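Ficolin-3 (Homo sapiens, PDB 2J5Z) is a lectin of innate immunity whose trimeric fibrinogen-like recognition domain binds galactose and probably other sugars on microbial surfaces. Local coordinates at residues Val54-Phe65 and Phe76-Leu85; Tyr181-Tyr189 and Tyr199-Val209. All blocks are in the same frame, centred on the assembly; numbering follows the deposited sequence.

Contact 1: residues Val54-Phe65 and Phe76-Leu85; sequences VFQRRQDGSVDF and FGNQESEFWL
The carboxylate of Glu82 is buried in the loop that follows strand 52-58, where backbone N-H groups receive it. OE2 accepts three bonds: from Gln59 N at 2.6 Å, on its anti lone pair and nearly straight (171°), and from Asp60 N and Gly61 N, both from above the carboxylate plane. OE1 takes Val63 N at 3.0 Å and a proton from a water. The four peptide groups fix the rotation of the carboxylate and probably offset the nearness of Asp60 OD2, 3.5 Å from Glu82 OE2. The chain runs extended beyond CG (chi2 -176°), which carries the carboxylate into the loop.

Beside it the side chains also pack closely. The edge of Phe76 meets the face of Phe65, centroids 5.0 Å apart; over the opposite face, toward the rim, lies NE of Arg58, whose NH1 is hydrogen-bonded to Gly187 O. Arg57 grips Ser81 O side-on with NE (2.8 Å) and NH2, both in the guanidinium plane, and one guanidinium face meets Phe83 CE2. Leu25 of a second subunit packs on Phe83. Between strands 52-58 and 83-84, Arg57 and Phe83 form an antiparallel hydrogen-bonded pair, one of its bonds weak.

The solvent side is looser. The hydroxyls of Ser62 and Ser81 lie 3.4 Å apart (OG to OG) with a water bonded to both, and Asp60 OD2 closes an Asx turn with Ser62 N.

Strand 52-58 also pairs with strands 38-44 and 215-220, and helix 87-94 packs through Leu90 against Phe55 and Trp84.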
loop_
_atom_site.group_PDB
_atom_site.type_symbol
_atom_site.label_atom_id
_atom_site.label_comp_id
_atom_site.label_asym_id
_atom_site.label_seq_id
_atom_site.Cartn_x
_atom_site.Cartn_y
_atom_site.Cartn_z
ATOM N N VAL A 54 -0.667 7.904 -12.899
ATOM C CA VAL A 54 0.699 7.402 -12.924
ATOM C C VAL A 54 0.706 6.031 -13.561
ATOM O O VAL A 54 0.110 5.091 -13.017
ATOM C CB VAL A 54 1.286 7.306 -11.506
ATOM C CG1 VAL A 54 2.748 6.788 -11.543
ATOM C CG2 VAL A 54 1.182 8.676 -10.802
ATOM N N PHE A 55 1.379 5.901 -14.704
ATOM C CA PHE A 55 1.324 4.627 -15.426
ATOM C C PHE A 55 2.620 3.818 -15.374
ATOM O O PHE A 55 2.652 2.677 -15.827
ATOM C CB PHE A 55 0.845 4.811 -16.885
ATOM C CG PHE A 55 1.798 5.592 -17.786
ATOM C CD1 PHE A 55 2.789 4.940 -18.518
ATOM C CD2 PHE A 55 1.643 6.965 -17.950
ATOM C CE1 PHE A 55 3.658 5.657 -19.360
ATOM C CE2 PHE A 55 2.493 7.691 -18.801
ATOM C CZ PHE A 55 3.496 7.030 -19.512
ATOM N N GLN A 56 3.692 4.427 -14.866
ATOM C CA GLN A 56 4.974 3.721 -14.696
ATOM C C GLN A 56 5.663 4.254 -13.446
ATOM O O GLN A 56 5.594 5.438 -13.156
ATOM C CB GLN A 56 5.879 3.922 -15.918
ATOM C CG GLN A 56 7.145 3.029 -15.929
ATOM C CD GLN A 56 8.424 3.739 -15.463
ATOM O OE1 GLN A 56 8.387 4.707 -14.709
ATOM N NE2 GLN A 56 9.561 3.237 -15.918
ATOM N N ARG A 57 6.313 3.369 -12.694
ATOM C CA ARG A 57 6.990 3.807 -11.495
ATOM C C ARG A 57 8.159 2.864 -11.246
ATOM O O ARG A 57 7.988 1.646 -11.303
ATOM C CB ARG A 57 6.003 3.802 -10.321
ATOM C CG ARG A 57 6.506 4.384 -9.031
ATOM C CD ARG A 57 5.316 4.728 -8.114
ATOM N NE ARG A 57 4.677 3.539 -7.557
ATOM C CZ ARG A 57 3.649 3.573 -6.715
ATOM N NH1 ARG A 57 3.127 4.736 -6.350
ATOM N NH2 ARG A 57 3.134 2.449 -6.242
ATOM N N ARG A 58 9.334 3.447 -11.010
ATOM C CA ARG A 58 10.550 2.712 -10.587
ATOM C C ARG A 58 10.983 3.265 -9.232
ATOM O O ARG A 58 10.923 4.469 -9.024
ATOM C CB ARG A 58 11.684 2.935 -11.581
ATOM C CG ARG A 58 11.389 2.524 -13.018
ATOM C CD ARG A 58 10.856 1.110 -13.143
ATOM N NE ARG A 58 11.873 0.055 -12.944
ATOM C CZ ARG A 58 12.813 -0.289 -13.820
ATOM N NH1 ARG A 58 12.956 0.362 -14.979
ATOM N NH2 ARG A 58 13.646 -1.288 -13.524
ATOM N N GLN A 59 11.426 2.399 -8.319
ATOM C CA GLN A 59 11.645 2.809 -6.922
ATOM C C GLN A 59 12.739 2.029 -6.187
ATOM O O GLN A 59 13.443 2.592 -5.354
ATOM C CB GLN A 59 10.356 2.644 -6.098
ATOM C CG GLN A 59 9.129 3.290 -6.670
ATOM C CD GLN A 59 8.040 3.459 -5.650
ATOM O OE1 GLN A 59 7.359 4.489 -5.621
ATOM N NE2 GLN A 59 7.872 2.464 -4.788
ATOM N N ASP A 60 12.851 0.735 -6.463
ATOM C CA ASP A 60 13.687 -0.130 -5.621
ATOM C C ASP A 60 14.257 -1.362 -6.312
ATOM O O ASP A 60 15.037 -2.115 -5.711
ATOM C CB ASP A 60 12.918 -0.536 -4.346
ATOM C CG ASP A 60 11.603 -1.262 -4.638
ATOM O OD1 ASP A 60 10.803 -1.428 -3.694
ATOM O OD2 ASP A 60 11.360 -1.673 -5.785
ATOM N N GLY A 61 13.881 -1.577 -7.566
ATOM C CA GLY A 61 14.376 -2.717 -8.316
ATOM C C GLY A 61 13.752 -4.041 -7.908
ATOM O O GLY A 61 14.281 -5.107 -8.228
ATOM N N SER A 62 12.616 -3.972 -7.214
ATOM C CA SER A 62 11.930 -5.176 -6.763
ATOM C C SER A 62 11.241 -5.922 -7.911
ATOM O O SER A 62 11.055 -7.132 -7.843
ATOM C CB SER A 62 10.936 -4.851 -5.641
ATOM O OG SER A 62 9.914 -3.968 -6.076
ATOM N N VAL A 63 10.889 -5.207 -8.978
ATOM C CA VAL A 63 10.170 -5.817 -10.089
ATOM C C VAL A 63 11.036 -5.915 -11.347
ATOM O O VAL A 63 11.738 -4.967 -11.694
ATOM C CB VAL A 63 8.905 -4.996 -10.428
ATOM C CG1 VAL A 63 8.234 -5.526 -11.695
ATOM C CG2 VAL A 63 7.931 -5.014 -9.264
ATOM N N ASP A 64 10.960 -7.046 -12.043
ATOM C CA ASP A 64 11.747 -7.256 -13.264
ATOM C C ASP A 64 11.057 -6.568 -14.438
ATOM O O ASP A 64 9.886 -6.842 -14.729
ATOM C CB ASP A 64 11.878 -8.756 -13.527
ATOM C CG ASP A 64 12.814 -9.094 -14.676
ATOM O OD1 ASP A 64 13.334 -8.183 -15.353
ATOM O OD2 ASP A 64 13.005 -10.312 -14.915
ATOM N N PHE A 65 11.762 -5.650 -15.091
ATOM C CA PHE A 65 11.169 -4.931 -16.220
ATOM C C PHE A 65 11.618 -5.508 -17.570
ATOM O O PHE A 65 11.168 -5.055 -18.620
ATOM C CB PHE A 65 11.440 -3.409 -16.132
ATOM C CG PHE A 65 10.402 -2.651 -15.334
ATOM C CD1 PHE A 65 10.275 -2.858 -13.970
ATOM C CD2 PHE A 65 9.547 -1.730 -15.952
ATOM C CE1 PHE A 65 9.322 -2.179 -13.227
ATOM C CE2 PHE A 65 8.582 -1.037 -15.206
ATOM C CZ PHE A 65 8.476 -1.253 -13.844
ATOM N N PHE A 76 2.123 -5.091 -15.828
ATOM C CA PHE A 76 2.726 -5.973 -14.821
ATOM C C PHE A 76 3.303 -5.194 -13.638
ATOM O O PHE A 76 3.499 -3.971 -13.715
ATOM C CB PHE A 76 3.843 -6.814 -15.450
ATOM C CG PHE A 76 4.986 -5.992 -15.962
ATOM C CD1 PHE A 76 5.997 -5.572 -15.103
ATOM C CD2 PHE A 76 5.041 -5.622 -17.300
ATOM C CE1 PHE A 76 7.060 -4.796 -15.582
ATOM C CE2 PHE A 76 6.088 -4.838 -17.778
ATOM C CZ PHE A 76 7.090 -4.428 -16.924
ATOM N N GLY A 77 3.596 -5.895 -12.542
ATOM C CA GLY A 77 4.207 -5.241 -11.390
ATOM C C GLY A 77 3.367 -5.319 -10.125
ATOM O O GLY A 77 2.457 -6.143 -10.030
ATOM N N ASN A 78 3.667 -4.458 -9.157
ATOM C CA ASN A 78 3.000 -4.493 -7.854
ATOM C C ASN A 78 2.476 -3.107 -7.474
ATOM O O ASN A 78 3.228 -2.129 -7.507
ATOM C CB ASN A 78 3.972 -5.014 -6.784
ATOM C CG ASN A 78 3.286 -5.338 -5.453
ATOM O OD1 ASN A 78 2.484 -4.558 -4.943
ATOM N ND2 ASN A 78 3.612 -6.501 -4.886
ATOM N N GLN A 79 1.190 -3.029 -7.123
ATOM C CA GLN A 79 0.550 -1.754 -6.735
ATOM C C GLN A 79 1.351 -0.958 -5.688
ATOM O O GLN A 79 1.426 0.274 -5.748
ATOM C CB GLN A 79 -0.875 -1.993 -6.223
ATOM C CG GLN A 79 -1.862 -2.367 -7.353
ATOM C CD GLN A 79 -3.290 -2.517 -6.873
ATOM O OE1 GLN A 79 -3.640 -2.072 -5.786
ATOM N NE2 GLN A 79 -4.123 -3.151 -7.680
ATOM N N GLU A 80 1.965 -1.680 -4.759
ATOM C CA GLU A 80 2.693 -1.082 -3.631
ATOM C C GLU A 80 4.025 -0.478 -4.050
ATOM O O GLU A 80 4.613 0.345 -3.324
ATOM C CB GLU A 80 2.967 -2.188 -2.605
ATOM C CG GLU A 80 3.515 -1.748 -1.274
ATOM C CD GLU A 80 3.876 -2.938 -0.399
ATOM O OE1 GLU A 80 4.493 -3.895 -0.920
ATOM O OE2 GLU A 80 3.538 -2.916 0.803
ATOM N N SER A 81 4.525 -0.897 -5.209
ATOM C CA SER A 81 5.855 -0.480 -5.619
ATOM C C SER A 81 5.918 -0.168 -7.112
ATOM O O SER A 81 5.306 0.799 -7.582
ATOM C CB SER A 81 6.914 -1.520 -5.203
ATOM O OG SER A 81 6.765 -2.775 -5.859
ATOM N N GLU A 82 6.619 -1.010 -7.855
ATOM C CA GLU A 82 6.948 -0.722 -9.248
ATOM C C GLU A 82 5.968 -1.386 -10.206
ATOM O O GLU A 82 5.531 -2.512 -9.963
ATOM C CB GLU A 82 8.363 -1.198 -9.532
ATOM C CG GLU A 82 9.393 -0.610 -8.578
ATOM C CD GLU A 82 10.802 -1.021 -8.946
ATOM O OE1 GLU A 82 11.008 -2.202 -9.285
ATOM O OE2 GLU A 82 11.693 -0.152 -8.931
ATOM N N PHE A 83 5.615 -0.684 -11.288
ATOM C CA PHE A 83 4.703 -1.261 -12.274
ATOM C C PHE A 83 4.760 -0.578 -13.634
ATOM O O PHE A 83 5.311 0.519 -13.777
ATOM C CB PHE A 83 3.254 -1.203 -11.769
ATOM C CG PHE A 83 2.775 0.187 -11.490
ATOM C CD1 PHE A 83 2.233 0.966 -12.505
ATOM C CD2 PHE A 83 2.866 0.721 -10.206
ATOM C CE1 PHE A 83 1.799 2.248 -12.243
ATOM C CE2 PHE A 83 2.424 1.989 -9.936
ATOM C CZ PHE A 83 1.902 2.767 -10.945
ATOM N N TRP A 84 4.197 -1.269 -14.624
ATOM C CA TRP A 84 3.880 -0.701 -15.938
ATOM C C TRP A 84 2.390 -0.979 -16.158
ATOM O O TRP A 84 1.963 -2.134 -16.121
ATOM C CB TRP A 84 4.723 -1.386 -17.025
ATOM C CG TRP A 84 4.386 -0.933 -18.415
ATOM C CD1 TRP A 84 3.579 -1.570 -19.322
ATOM C CD2 TRP A 84 4.841 0.268 -19.048
ATOM N NE1 TRP A 84 3.517 -0.833 -20.492
ATOM C CE2 TRP A 84 4.291 0.292 -20.348
ATOM C CE3 TRP A 84 5.681 1.314 -18.647
ATOM C CZ2 TRP A 84 4.539 1.338 -21.250
ATOM C CZ3 TRP A 84 5.934 2.352 -19.547
ATOM C CH2 TRP A 84 5.366 2.355 -20.826
ATOM N N LEU A 85 1.586 0.057 -16.395
ATOM C CA LEU A 85 0.131 -0.108 -16.418
ATOM C C LEU A 85 -0.338 -1.026 -17.551
ATOM O O LEU A 85 -1.345 -1.730 -17.412
ATOM C CB LEU A 85 -0.556 1.257 -16.567
ATOM C CG LEU A 85 -2.079 1.261 -16.473
ATOM C CD1 LEU A 85 -2.566 0.819 -15.097
ATOM C CD2 LEU A 85 -2.588 2.683 -16.791
HETATM O O HOH W 1 12.803 -2.618 -11.157
HETATM O O HOH W 2 5.063 3.443 -3.443
HETATM O O HOH W 3 7.601 -5.083 -5.121
#

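Contact 2: residues Tyr181-Tyr189 and Tyr199-Val209; sequences YRSNLNGRY and YGIDWASGRGV. With GAL (beta-D-galactopyranose), chain E.
Tyr181 and Tyr199 meet beside a bound galactose, in the recognition site of a fibrinogen-like domain, where two irregular loops run side by side. In the first shell, GAL O3 lies over one face of the Tyr181 ring, 2.9 Å above its plane and displaced toward the rim. Tyr199 CE1 comes to 3.1 Å from GAL C4, a very short approach in the model that carries no weight by itself, and both methyls of Val209 face O3. Cys180 N is also hydrogen-bonded to the sugar.

The next shell fixes the tyrosine. Its OH donates to Asp202 OD2 at 2.6 Å, on the anti side and 24° out of the carboxylate plane; Gly200 N reaches the same oxygen from the same face. With at least these two donors, OD2 ties the Tyr181 hydroxyl to the backbone just after Tyr199, and so probably helps to hold the ring. Asn184 CB supports the ring from the face opposite the sugar.

Farther out, the backbones are bridged at Ser183 and Trp203, with Ala204 N donating to Arg182 O and Asn184 N to Asp202 O. The Asn184 side chain, CG anti to the backbone N (chi1 -170°), sends ND2 to Gly200 O at 2.8 Å and OD1 to Tyr177. On the side facing strand 101-106, Leu185 places CD1 against Trp203 CZ3 and CD2 against Ile201 CG2, and Leu185 and Trp203 both continue onto Val103 and Leu105 of that strand. At the far end, a water joins the loops by donating to Arg188 O at 2.5 Å and accepting from Ile201 N at 2.9 Å.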
loop_
_atom_site.group_PDB
_atom_site.type_symbol
_atom_site.label_atom_id
_atom_site.label_comp_id
_atom_site.label_asym_id
_atom_site.label_seq_id
_atom_site.Cartn_x
_atom_site.Cartn_y
_atom_site.Cartn_z
ATOM N N TYR A 181 18.572 4.571 -28.003
ATOM C CA TYR A 181 17.786 5.469 -27.146
ATOM C C TYR A 181 18.416 6.779 -26.647
ATOM O O TYR A 181 19.641 6.910 -26.537
ATOM C CB TYR A 181 17.240 4.698 -25.929
ATOM C CG TYR A 181 18.257 4.347 -24.844
ATOM C CD1 TYR A 181 18.626 5.279 -23.880
ATOM C CD2 TYR A 181 18.796 3.069 -24.757
ATOM C CE1 TYR A 181 19.529 4.961 -22.870
ATOM C CE2 TYR A 181 19.701 2.736 -23.743
ATOM C CZ TYR A 181 20.063 3.688 -22.809
ATOM O OH TYR A 181 20.949 3.382 -21.799
ATOM N N ARG A 182 17.547 7.742 -26.338
ATOM C CA ARG A 182 17.896 8.890 -25.503
ATOM C C ARG A 182 17.289 8.704 -24.115
ATOM O O ARG A 182 17.726 9.334 -23.157
ATOM C CB ARG A 182 17.356 10.195 -26.096
ATOM C CG ARG A 182 17.739 10.460 -27.547
ATOM C CD ARG A 182 18.661 11.649 -27.698
ATOM N NE ARG A 182 18.222 12.807 -26.925
ATOM C CZ ARG A 182 19.058 13.647 -26.326
ATOM N NH1 ARG A 182 20.371 13.458 -26.420
ATOM N NH2 ARG A 182 18.592 14.670 -25.635
ATOM N N SER A 183 16.258 7.861 -24.016
ATOM C CA SER A 183 15.663 7.504 -22.710
ATOM C C SER A 183 15.366 6.005 -22.636
ATOM O O SER A 183 15.088 5.360 -23.642
ATOM C CB SER A 183 14.391 8.311 -22.427
ATOM O OG SER A 183 13.476 8.213 -23.511
ATOM N N ASN A 184 15.396 5.460 -21.427
ATOM C CA ASN A 184 15.321 4.018 -21.242
ATOM C C ASN A 184 14.786 3.721 -19.843
ATOM O O ASN A 184 15.416 3.000 -19.060
ATOM C CB ASN A 184 16.731 3.428 -21.390
ATOM C CG ASN A 184 16.742 1.926 -21.444
ATOM O OD1 ASN A 184 15.908 1.297 -22.126
ATOM N ND2 ASN A 184 17.726 1.317 -20.751
ATOM N N LEU A 185 13.627 4.282 -19.524
ATOM C CA LEU A 185 13.125 4.279 -18.151
ATOM C C LEU A 185 12.592 2.931 -17.673
ATOM O O LEU A 185 12.324 2.770 -16.489
ATOM C CB LEU A 185 12.063 5.364 -17.945
ATOM C CG LEU A 185 12.514 6.807 -18.212
ATOM C CD1 LEU A 185 11.362 7.767 -17.943
ATOM C CD2 LEU A 185 13.779 7.216 -17.408
ATOM N N ASN A 186 12.437 1.986 -18.596
ATOM C CA ASN A 186 12.044 0.616 -18.254
ATOM C C ASN A 186 13.285 -0.265 -18.274
ATOM O O ASN A 186 13.198 -1.489 -18.420
ATOM C CB ASN A 186 11.004 0.071 -19.233
ATOM C CG ASN A 186 9.659 0.757 -19.112
ATOM O OD1 ASN A 186 9.323 1.306 -18.062
ATOM N ND2 ASN A 186 8.868 0.712 -20.187
ATOM N N GLY A 187 14.444 0.372 -18.136
ATOM C CA GLY A 187 15.710 -0.355 -18.209
ATOM C C GLY A 187 16.033 -1.051 -16.901
ATOM O O GLY A 187 15.239 -1.028 -15.962
ATOM N N ARG A 188 17.212 -1.659 -16.838
ATOM C CA ARG A 188 17.620 -2.437 -15.672
ATOM C C ARG A 188 17.900 -1.586 -14.436
ATOM O O ARG A 188 18.606 -0.582 -14.494
ATOM C CB ARG A 188 18.844 -3.289 -16.019
ATOM C CG ARG A 188 19.179 -4.325 -14.979
ATOM C CD ARG A 188 20.081 -5.403 -15.586
ATOM N NE ARG A 188 20.186 -6.559 -14.709
ATOM C CZ ARG A 188 21.006 -7.577 -14.925
ATOM N NH1 ARG A 188 21.791 -7.578 -15.995
ATOM N NH2 ARG A 188 21.039 -8.588 -14.067
ATOM N N TYR A 189 17.341 -1.987 -13.298
ATOM C CA TYR A 189 17.511 -1.203 -12.090
ATOM C C TYR A 189 18.916 -1.330 -11.503
ATOM O O TYR A 189 19.541 -2.384 -11.604
ATOM C CB TYR A 189 16.474 -1.573 -11.021
ATOM C CG TYR A 189 16.369 -0.525 -9.946
ATOM C CD1 TYR A 189 15.524 0.570 -10.097
ATOM C CD2 TYR A 189 17.139 -0.607 -8.787
ATOM C CE1 TYR A 189 15.431 1.546 -9.117
ATOM C CE2 TYR A 189 17.063 0.361 -7.811
ATOM C CZ TYR A 189 16.209 1.442 -7.974
ATOM O OH TYR A 189 16.117 2.410 -6.995
ATOM N N TYR A 199 23.835 0.124 -19.884
ATOM C CA TYR A 199 22.549 0.737 -20.195
ATOM C C TYR A 199 21.611 0.510 -19.020
ATOM O O TYR A 199 21.338 -0.640 -18.660
ATOM C CB TYR A 199 21.959 0.089 -21.438
ATOM C CG TYR A 199 22.905 0.092 -22.613
ATOM C CD1 TYR A 199 23.348 1.286 -23.157
ATOM C CD2 TYR A 199 23.359 -1.102 -23.175
ATOM C CE1 TYR A 199 24.219 1.301 -24.228
ATOM C CE2 TYR A 199 24.232 -1.099 -24.257
ATOM C CZ TYR A 199 24.657 0.111 -24.777
ATOM O OH TYR A 199 25.518 0.146 -25.850
ATOM N N GLY A 200 21.121 1.597 -18.431
ATOM C CA GLY A 200 20.199 1.502 -17.295
ATOM C C GLY A 200 19.016 2.445 -17.417
ATOM O O GLY A 200 18.613 2.798 -18.522
ATOM N N ILE A 201 18.477 2.866 -16.274
ATOM C CA ILE A 201 17.321 3.774 -16.244
ATOM C C ILE A 201 17.848 5.184 -16.500
ATOM O O ILE A 201 18.140 5.943 -15.571
ATOM C CB ILE A 201 16.533 3.644 -14.913
ATOM C CG1 ILE A 201 16.051 2.199 -14.755
ATOM C CG2 ILE A 201 15.359 4.622 -14.876
ATOM C CD1 ILE A 201 15.497 1.846 -13.375
ATOM N N ASP A 202 17.987 5.495 -17.788
ATOM C CA ASP A 202 18.779 6.635 -18.262
ATOM C C ASP A 202 17.921 7.699 -18.955
ATOM O O ASP A 202 16.910 7.380 -19.586
ATOM C CB ASP A 202 19.832 6.162 -19.265
ATOM C CG ASP A 202 20.819 5.160 -18.679
ATOM O OD1 ASP A 202 20.938 5.075 -17.441
ATOM O OD2 ASP A 202 21.477 4.452 -19.476
ATOM N N TRP A 203 18.338 8.957 -18.829
ATOM C CA TRP A 203 17.712 10.096 -19.513
ATOM C C TRP A 203 18.863 10.949 -20.055
ATOM O O TRP A 203 19.482 11.700 -19.303
ATOM C CB TRP A 203 16.862 10.902 -18.520
ATOM C CG TRP A 203 15.899 11.928 -19.129
ATOM C CD1 TRP A 203 16.108 13.271 -19.261
ATOM C CD2 TRP A 203 14.579 11.676 -19.654
ATOM N NE1 TRP A 203 15.007 13.869 -19.845
ATOM C CE2 TRP A 203 14.064 12.910 -20.103
ATOM C CE3 TRP A 203 13.797 10.520 -19.803
ATOM C CZ2 TRP A 203 12.792 13.028 -20.668
ATOM C CZ3 TRP A 203 12.537 10.636 -20.373
ATOM C CH2 TRP A 203 12.046 11.878 -20.797
ATOM N N ALA A 204 19.161 10.805 -21.346
ATOM C CA ALA A 204 20.396 11.364 -21.929
ATOM C C ALA A 204 20.639 12.829 -21.594
ATOM O O ALA A 204 21.778 13.232 -21.328
ATOM C CB ALA A 204 20.433 11.152 -23.435
ATOM N N SER A 205 19.580 13.627 -21.621
ATOM C CA SER A 205 19.708 15.065 -21.462
ATOM C C SER A 205 19.801 15.491 -20.001
ATOM O O SER A 205 20.026 16.668 -19.703
ATOM C CB SER A 205 18.541 15.777 -22.140
ATOM O OG SER A 205 17.324 15.510 -21.453
ATOM N N GLY A 206 19.608 14.534 -19.097
ATOM C CA GLY A 206 19.767 14.778 -17.672
ATOM C C GLY A 206 21.158 14.360 -17.246
ATOM O O GLY A 206 22.095 15.153 -17.327
ATOM N N ARG A 207 21.298 13.106 -16.814
ATOM C CA ARG A 207 22.582 12.579 -16.337
ATOM C C ARG A 207 23.338 11.800 -17.407
ATOM O O ARG A 207 24.522 11.495 -17.249
ATOM C CB ARG A 207 22.384 11.716 -15.080
ATOM C CG ARG A 207 21.575 12.413 -14.000
ATOM C CD ARG A 207 21.743 11.795 -12.608
ATOM N NE ARG A 207 22.067 10.367 -12.619
ATOM C CZ ARG A 207 23.211 9.862 -12.160
ATOM N NH1 ARG A 207 24.137 10.671 -11.661
ATOM N NH2 ARG A 207 23.431 8.553 -12.195
ATOM N N GLY A 208 22.658 11.472 -18.499
ATOM C CA GLY A 208 23.303 10.806 -19.619
ATOM C C GLY A 208 23.216 9.299 -19.567
ATOM O O GLY A 208 22.873 8.724 -18.529
ATOM N N VAL A 209 23.528 8.661 -20.692
ATOM C CA VAL A 209 23.555 7.208 -20.784
ATOM C C VAL A 209 24.558 6.647 -19.780
ATOM O O VAL A 209 25.597 7.260 -19.527
ATOM C CB VAL A 209 23.929 6.747 -22.212
ATOM C CG1 VAL A 209 23.931 5.241 -22.311
ATOM C CG2 VAL A 209 22.963 7.337 -23.225
HETATM C C1 GAL E . 22.297 4.991 -28.368
HETATM C C2 GAL E . 21.935 5.454 -26.966
HETATM C C3 GAL E . 22.704 4.663 -25.916
HETATM C C4 GAL E . 22.808 3.169 -26.231
HETATM C C5 GAL E . 22.999 2.878 -27.711
HETATM C C6 GAL E . 22.879 1.384 -27.986
HETATM O O1 GAL E . 21.547 5.717 -29.350
HETATM O O2 GAL E . 22.236 6.849 -26.820
HETATM O O3 GAL E . 22.051 4.831 -24.656
HETATM O O4 GAL E . 21.631 2.496 -25.776
HETATM O O5 GAL E . 22.008 3.600 -28.437
HETATM O O6 GAL E . 23.934 0.972 -28.863
HETATM O O HOH W 4 18.752 -1.108 -19.002
HETATM O O HOH W 5 19.576 1.699 -13.904
#

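Overall arrangement
Along the chain both segments of contact 1 precede both of contact 2, and their centres lie 16 Å apart within one fibrinogen-like domain. Contact 1 belongs to the antiparallel sheet, through strands 52-58, 76-77 and 83-84; contact 2 consists of loops between helix 167-171 and strand 215-220. They touch directly: Arg58 NH1 reaches Gly187 O at 2.8 Å, and Gln56 NE2 reaches Asn186 OD1 at 2.9 Å, both probable hydrogen bonds. Strand 215-220 is a second link, since it pairs with strand 52-58 and its Val216 packs on Leu185 and Ile201. The galactose-binding loops thus rest on the sheet, while contact 1 also reaches the subunit interfaces.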